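Local coordinates for extracellular fatty acid-binding protein (PDB 3SAO) that is a lipocalin that tightly binds bacterial ferric siderophores, fatty acids and lysophosphatidic acid and may act as an antibacterial factor, at residues S6-L17 against M31-F40. Sequence-based numbering, arbitrary orientation.
Sequences SEVAGKWYIVAL and MKMVMARISF. With NKN ((2R)-2-hydroxy-3-(phosphonooxy)propyl tetradecanoate), chain C.
I38 packs against V8 and W12 at the end of an antiparallel strand pair in the lipocalin barrel. I38 CB lies 3.8 Å from V8 O. CG2 turns to V8 CG1 and also sits over one face of the F40 ring. CG1 is anti to the carbonyl carbon (chi1 -59°) and runs past W12 CD1. The chain then stays extended, and I38 CD1 ends 3.6 Å from both V8 CG1 and W12 CD1. I38 CD1 also meets the ester carbonyl oxygen OAE of the bound lysophosphatidic acid at 3.5 Å. W12 NE1 donates to V8 O (2.9 Å), nearly in the indole plane. This bond ties the indole to the turn before the strand. OAE lies over one face of the indole.

The backbones are joined by paired bonds at G10–I38 and W12–A36. The I14 N to V34 O bond is short and nearly straight (168°); the return bond is weak. K11, Y13, M35 and R37 line the other face. M33, just before its strand, brings SD obliquely to the Y13 ring, a Met-aromatic contact.

The ligand-facing contact is mainly apolar. The I38 methyl packs on the ester and V8 on the start of the acyl chain, while K82, R112 and Y114 hydrogen-bond to the ligand.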
ATOM      1  N   SER A   6      10.355  -7.116 -12.761  1.00 57.86           N
ATOM      2  CA  SER A   6      11.170  -8.089 -11.978  1.00 59.46           C
ATOM      3  C   SER A   6      11.873  -7.384 -10.799  1.00 57.75           C
ATOM      4  O   SER A   6      12.019  -7.975  -9.707  1.00 61.83           O
ATOM      5  CB  SER A   6      12.191  -8.765 -12.896  1.00 61.27           C
ATOM      6  OG  SER A   6      12.972  -7.790 -13.582  1.00 63.88           O
ATOM      7  N   GLU A   7      12.238  -6.118 -11.001  1.00 73.58           N
ATOM      8  CA  GLU A   7      13.003  -5.341 -10.010  1.00 68.72           C
ATOM      9  C   GLU A   7      12.189  -5.011  -8.762  1.00 60.55           C
ATOM     10  O   GLU A   7      12.724  -4.493  -7.793  1.00 59.49           O
ATOM     11  CB  GLU A   7      13.516  -4.031 -10.630  1.00 67.93           C
ATOM     12  N   VAL A   8      10.898  -5.320  -8.797  1.00 56.14           N
ATOM     13  CA  VAL A   8       9.966  -4.920  -7.743  1.00 55.71           C
ATOM     14  C   VAL A   8       9.987  -5.856  -6.499  1.00 50.79           C
ATOM     15  O   VAL A   8       9.387  -5.533  -5.462  1.00 49.42           O
ATOM     16  CB  VAL A   8       8.546  -4.752  -8.368  1.00 56.46           C
ATOM     17  CG1 VAL A   8       7.455  -5.015  -7.360  1.00 62.00           C
ATOM     18  CG2 VAL A   8       8.397  -3.321  -8.955  1.00 60.21           C
ATOM     19  N   ALA A   9      10.689  -6.993  -6.573  1.00 48.81           N
ATOM     20  CA  ALA A   9      10.729  -7.904  -5.426  1.00 46.94           C
ATOM     21  C   ALA A   9      11.439  -7.260  -4.236  1.00 47.05           C
ATOM     22  O   ALA A   9      12.372  -6.459  -4.393  1.00 48.45           O
ATOM     23  CB  ALA A   9      11.397  -9.257  -5.781  1.00 50.44           C
ATOM     24  N   GLY A  10      10.943  -7.567  -3.048  1.00 43.04           N
ATOM     25  CA  GLY A  10      11.626  -7.228  -1.814  1.00 42.30           C
ATOM     26  C   GLY A  10      10.891  -6.189  -1.025  1.00 40.89           C
ATOM     27  O   GLY A  10       9.657  -6.103  -1.062  1.00 39.74           O
ATOM     28  N   LYS A  11      11.645  -5.455  -0.222  1.00 40.39           N
ATOM     29  CA  LYS A  11      11.083  -4.628   0.846  1.00 39.19           C
ATOM     30  C   LYS A  11      10.650  -3.247   0.346  1.00 38.07           C
ATOM     31  O   LYS A  11      11.379  -2.582  -0.415  1.00 41.64           O
ATOM     32  CB  LYS A  11      12.126  -4.476   1.966  1.00 41.95           C
ATOM     33  CG  LYS A  11      11.674  -3.607   3.119  1.00 40.32           C
ATOM     34  CD  LYS A  11      12.845  -3.431   4.101  1.00 44.00           C
ATOM     35  CE  LYS A  11      12.516  -2.661   5.337  1.00 48.11           C
ATOM     36  NZ  LYS A  11      13.631  -2.754   6.373  1.00 42.86           N
ATOM     37  N   TRP A  12       9.421  -2.877   0.695  1.00 37.23           N
ATOM     38  CA  TRP A  12       8.827  -1.573   0.391  1.00 38.25           C
ATOM     39  C   TRP A  12       8.202  -0.988   1.658  1.00 39.77           C
ATOM     40  O   TRP A  12       7.963  -1.707   2.629  1.00 37.58           O
ATOM     41  CB  TRP A  12       7.738  -1.723  -0.657  1.00 38.99           C
ATOM     42  CG  TRP A  12       8.204  -2.074  -2.034  1.00 38.48           C
ATOM     43  CD1 TRP A  12       8.507  -3.335  -2.525  1.00 38.10           C
ATOM     44  CD2 TRP A  12       8.503  -1.153  -3.099  1.00 39.72           C
ATOM     45  NE1 TRP A  12       8.969  -3.234  -3.821  1.00 41.61           N
ATOM     46  CE2 TRP A  12       8.958  -1.917  -4.204  1.00 39.56           C
ATOM     47  CE3 TRP A  12       8.374   0.237  -3.246  1.00 42.35           C
ATOM     48  CZ2 TRP A  12       9.275  -1.333  -5.442  1.00 46.12           C
ATOM     49  CZ3 TRP A  12       8.721   0.819  -4.472  1.00 42.56           C
ATOM     50  CH2 TRP A  12       9.158   0.029  -5.556  1.00 42.94           C
ATOM     51  N   TYR A  13       7.919   0.313   1.631  1.00 39.18           N
ATOM     52  CA  TYR A  13       7.125   0.976   2.642  1.00 40.01           C
ATOM     53  C   TYR A  13       5.938   1.648   1.979  1.00 39.20           C
ATOM     54  O   TYR A  13       6.064   2.135   0.877  1.00 41.55           O
ATOM     55  CB  TYR A  13       7.944   2.068   3.306  1.00 42.70           C
ATOM     56  CG  TYR A  13       9.197   1.603   3.992  1.00 40.53           C
ATOM     57  CD1 TYR A  13      10.412   1.584   3.323  1.00 45.99           C
ATOM     58  CD2 TYR A  13       9.166   1.216   5.322  1.00 45.14           C
ATOM     59  CE1 TYR A  13      11.581   1.170   3.966  1.00 49.55           C
ATOM     60  CE2 TYR A  13      10.315   0.798   5.969  1.00 47.56           C
ATOM     61  CZ  TYR A  13      11.528   0.809   5.309  1.00 52.22           C
ATOM     62  OH  TYR A  13      12.681   0.426   5.978  1.00 55.74           O
ATOM     63  N   ILE A  14       4.786   1.611   2.628  1.00 38.66           N
ATOM     64  CA  ILE A  14       3.637   2.393   2.248  1.00 37.89           C
ATOM     65  C   ILE A  14       3.698   3.688   3.059  1.00 38.43           C
ATOM     66  O   ILE A  14       3.610   3.673   4.284  1.00 39.24           O
ATOM     67  CB  ILE A  14       2.376   1.635   2.499  1.00 38.57           C
ATOM     68  CG1 ILE A  14       2.437   0.285   1.766  1.00 42.91           C
ATOM     69  CG2 ILE A  14       1.140   2.481   2.080  1.00 42.98           C
ATOM     70  CD1 ILE A  14       1.301  -0.669   2.057  1.00 42.31           C
ATOM     71  N   VAL A  15       3.904   4.797   2.357  1.00 41.20           N
ATOM     72  CA  VAL A  15       4.346   6.036   3.004  1.00 39.71           C
ATOM     73  C   VAL A  15       3.284   7.129   2.905  1.00 41.10           C
ATOM     74  O   VAL A  15       3.378   8.149   3.586  1.00 42.39           O
ATOM     75  CB  VAL A  15       5.711   6.539   2.443  1.00 41.22           C
ATOM     76  CG1 VAL A  15       6.763   5.461   2.578  1.00 40.67           C
ATOM     77  CG2 VAL A  15       5.569   7.025   0.971  1.00 43.69           C
ATOM     78  N   ALA A  16       2.237   6.903   2.113  1.00 40.81           N
ATOM     79  CA  ALA A  16       1.106   7.838   2.073  1.00 41.18           C
ATOM     80  C   ALA A  16      -0.119   7.129   1.536  1.00 41.40           C
ATOM     81  O   ALA A  16      -0.015   6.131   0.856  1.00 41.46           O
ATOM     82  CB  ALA A  16       1.427   9.061   1.209  1.00 43.22           C
ATOM     83  N   LEU A  17      -1.260   7.688   1.883  1.00 41.99           N
ATOM     84  CA  LEU A  17      -2.584   7.167   1.629  1.00 42.23           C
ATOM     85  C   LEU A  17      -3.480   8.310   1.251  1.00 44.60           C
ATOM     86  O   LEU A  17      -3.284   9.446   1.693  1.00 44.80           O
ATOM     87  CB  LEU A  17      -3.168   6.536   2.894  1.00 41.82           C
ATOM     88  CG  LEU A  17      -2.333   5.445   3.565  1.00 45.58           C
ATOM     89  CD1 LEU A  17      -3.040   5.051   4.895  1.00 48.66           C
ATOM     90  CD2 LEU A  17      -2.152   4.256   2.658  1.00 44.45           C
ATOM     91  N   MET A  31      -2.399   6.840  12.018  1.00 55.61           N
ATOM     92  CA  MET A  31      -1.857   5.828  11.136  1.00 52.97           C
ATOM     93  C   MET A  31      -0.353   6.003  10.972  1.00 51.00           C
ATOM     94  O   MET A  31       0.179   7.120  11.060  1.00 51.02           O
ATOM     95  CB  MET A  31      -2.562   5.887   9.780  1.00 51.44           C
ATOM     96  CG  MET A  31      -4.041   5.517   9.839  1.00 53.56           C
ATOM     97  SD  MET A  31      -4.828   5.444   8.194  1.00 59.26           S
ATOM     98  CE  MET A  31      -6.528   5.086   8.656  1.00 66.07           C
ATOM     99  N   LYS A  32       0.331   4.878  10.858  1.00 48.14           N
ATOM    100  CA  LYS A  32       1.788   4.841  10.727  1.00 48.54           C
ATOM    101  C   LYS A  32       2.153   4.126   9.440  1.00 46.04           C
ATOM    102  O   LYS A  32       1.369   3.336   8.909  1.00 43.13           O
ATOM    103  CB  LYS A  32       2.426   4.085  11.882  1.00 48.61           C
ATOM    104  CG  LYS A  32       2.133   4.667  13.249  1.00 55.53           C
ATOM    105  CD  LYS A  32       2.598   6.108  13.362  1.00 56.33           C
ATOM    106  CE  LYS A  32       2.889   6.487  14.821  1.00 63.24           C
ATOM    107  NZ  LYS A  32       1.741   6.207  15.706  1.00 60.80           N
ATOM    108  N   MET A  33       3.382   4.344   9.010  1.00 44.97           N
ATOM    109  CA  MET A  33       3.950   3.687   7.856  1.00 42.30           C
ATOM    110  C   MET A  33       3.893   2.164   7.939  1.00 42.62           C
ATOM    111  O   MET A  33       4.112   1.562   8.997  1.00 40.75           O
ATOM    112  CB  MET A  33       5.401   4.150   7.688  1.00 42.95           C
ATOM    113  CG  MET A  33       6.014   3.927   6.350  1.00 47.43           C
ATOM    114  SD  MET A  33       7.706   4.588   6.251  1.00 49.28           S
ATOM    115  CE  MET A  33       7.467   6.339   6.411  1.00 43.85           C
ATOM    116  N   VAL A  34       3.470   1.566   6.837  1.00 38.78           N
ATOM    117  CA  VAL A  34       3.344   0.108   6.739  1.00 38.53           C
ATOM    118  C   VAL A  34       4.550  -0.470   6.011  1.00 39.83           C
ATOM    119  O   VAL A  34       4.933   0.023   4.948  1.00 39.97           O
ATOM    120  CB  VAL A  34       2.073  -0.242   5.998  1.00 42.31           C
ATOM    121  CG1 VAL A  34       1.910  -1.772   5.868  1.00 39.44           C
ATOM    122  CG2 VAL A  34       0.913   0.376   6.719  1.00 41.50           C
ATOM    123  N   MET A  35       5.159  -1.495   6.588  1.00 37.68           N
ATOM    124  CA  MET A  35       6.225  -2.213   5.888  1.00 37.39           C
ATOM    125  C   MET A  35       5.598  -3.342   5.060  1.00 39.23           C
ATOM    126  O   MET A  35       4.615  -3.981   5.452  1.00 39.54           O
ATOM    127  CB  MET A  35       7.310  -2.738   6.846  1.00 39.33           C
ATOM    128  CG  MET A  35       8.544  -3.259   6.151  1.00 44.38           C
ATOM    129  SD  MET A  35       9.687  -4.151   7.224  1.00 47.53           S
ATOM    130  CE  MET A  35      10.050  -2.865   8.429  1.00 49.09           C
ATOM    131  N   ALA A  36       6.114  -3.499   3.855  1.00 37.31           N
ATOM    132  CA  ALA A  36       5.627  -4.549   2.965  1.00 39.46           C
ATOM    133  C   ALA A  36       6.801  -5.343   2.375  1.00 40.95           C
ATOM    134  O   ALA A  36       7.918  -4.833   2.208  1.00 43.02           O
ATOM    135  CB  ALA A  36       4.745  -3.959   1.882  1.00 37.84           C
ATOM    136  N   ARG A  37       6.561  -6.603   2.065  1.00 39.82           N
ATOM    137  CA  ARG A  37       7.470  -7.328   1.178  1.00 41.25           C
ATOM    138  C   ARG A  37       6.708  -7.940   0.023  1.00 39.14           C
ATOM    139  O   ARG A  37       5.695  -8.595   0.231  1.00 41.30           O
ATOM    140  CB  ARG A  37       8.227  -8.429   1.934  1.00 45.78           C
ATOM    141  CG  ARG A  37       9.277  -9.085   1.059  1.00 51.02           C
ATOM    142  CD  ARG A  37       9.850 -10.326   1.694  1.00 63.12           C
ATOM    143  NE  ARG A  37      10.904 -10.066   2.675  1.00 59.70           N
ATOM    144  CZ  ARG A  37      10.799 -10.351   3.978  1.00 72.79           C
ATOM    145  NH1 ARG A  37       9.654 -10.814   4.479  1.00 75.08           N
ATOM    146  NH2 ARG A  37      11.827 -10.162   4.802  1.00 68.52           N
ATOM    147  N   ILE A  38       7.247  -7.787  -1.178  1.00 39.21           N
ATOM    148  CA  ILE A  38       6.631  -8.345  -2.378  1.00 40.20           C
ATOM    149  C   ILE A  38       7.453  -9.526  -2.857  1.00 43.32           C
ATOM    150  O   ILE A  38       8.686  -9.381  -3.002  1.00 40.63           O
ATOM    151  CB  ILE A  38       6.601  -7.278  -3.510  1.00 43.50           C
ATOM    152  CG1 ILE A  38       5.810  -6.044  -3.082  1.00 46.44           C
ATOM    153  CG2 ILE A  38       6.006  -7.873  -4.768  1.00 44.17           C
ATOM    154  CD1 ILE A  38       5.712  -4.985  -4.181  1.00 47.38           C
ATOM    155  N   SER A  39       6.769 -10.653  -3.134  1.00 42.11           N
ATOM    156  CA  SER A  39       7.351 -11.871  -3.681  1.00 43.11           C
ATOM    157  C   SER A  39       6.532 -12.360  -4.879  1.00 48.22           C
ATOM    158  O   SER A  39       5.306 -12.293  -4.854  1.00 48.47           O
ATOM    159  CB  SER A  39       7.330 -12.975  -2.637  1.00 43.16           C
ATOM    160  OG  SER A  39       7.869 -12.504  -1.410  1.00 50.42           O
ATOM    161  N   PHE A  40       7.213 -12.816  -5.923  1.00 48.76           N
ATOM    162  CA  PHE A  40       6.557 -13.255  -7.147  1.00 52.42           C
ATOM    163  C   PHE A  40       6.442 -14.777  -7.165  1.00 54.57           C
ATOM    164  O   PHE A  40       7.328 -15.476  -6.678  1.00 54.75           O
ATOM    165  CB  PHE A  40       7.319 -12.744  -8.370  1.00 55.86           C
ATOM    166  CG  PHE A  40       7.140 -11.253  -8.598  1.00 63.40           C
ATOM    167  CD1 PHE A  40       8.167 -10.362  -8.329  1.00 67.90           C
ATOM    168  CD2 PHE A  40       5.912 -10.744  -9.001  1.00 69.60           C
ATOM    169  CE1 PHE A  40       7.999  -8.994  -8.512  1.00 70.63           C
ATOM    170  CE2 PHE A  40       5.728  -9.371  -9.185  1.00 73.06           C
ATOM    171  CZ  PHE A  40       6.776  -8.494  -8.926  1.00 72.84           C
TER
HETATM  172  OAA NKN C 161      -3.193  -3.759  -1.680  1.00 61.99           O
HETATM  173  OAB NKN C 161      -3.116  -1.453  -2.242  1.00 63.39           O
HETATM  174  PAC NKN C 161      -2.237  -2.630  -1.926  1.00 49.42           P
HETATM  175  OAD NKN C 161      -1.195  -2.405  -0.858  1.00 51.02           O
HETATM  176  OAE NKN C 161       4.736  -1.944  -5.567  1.00 76.44           O
HETATM  177  OAF NKN C 161      -1.410  -2.966  -3.253  1.00 51.19           O
HETATM  178  CAG NKN C 161      -0.401  -3.972  -3.403  1.00 54.20           C
HETATM  179  CAH NKN C 161       0.378  -3.771  -4.699  1.00 62.08           C
HETATM  180  CAI NKN C 161       1.913  -3.759  -4.597  1.00 68.87           C
HETATM  181  OAJ NKN C 161       2.487  -2.693  -5.385  1.00 71.76           O
HETATM  182  CAK NKN C 161       3.826  -2.659  -5.992  1.00 74.00           C
HETATM  183  CAL NKN C 161       4.089  -3.464  -7.238  1.00 71.56           C
HETATM  184  CAM NKN C 161       4.486  -2.515  -8.360  1.00 71.15           C
HETATM  185  CAN NKN C 161       4.437  -3.185  -9.728  1.00 69.56           C
HETATM  186  CAO NKN C 161       3.832  -4.587  -9.663  1.00 67.66           C
HETATM  187  OAY NKN C 161       0.014  -4.861  -5.552  1.00 74.60           O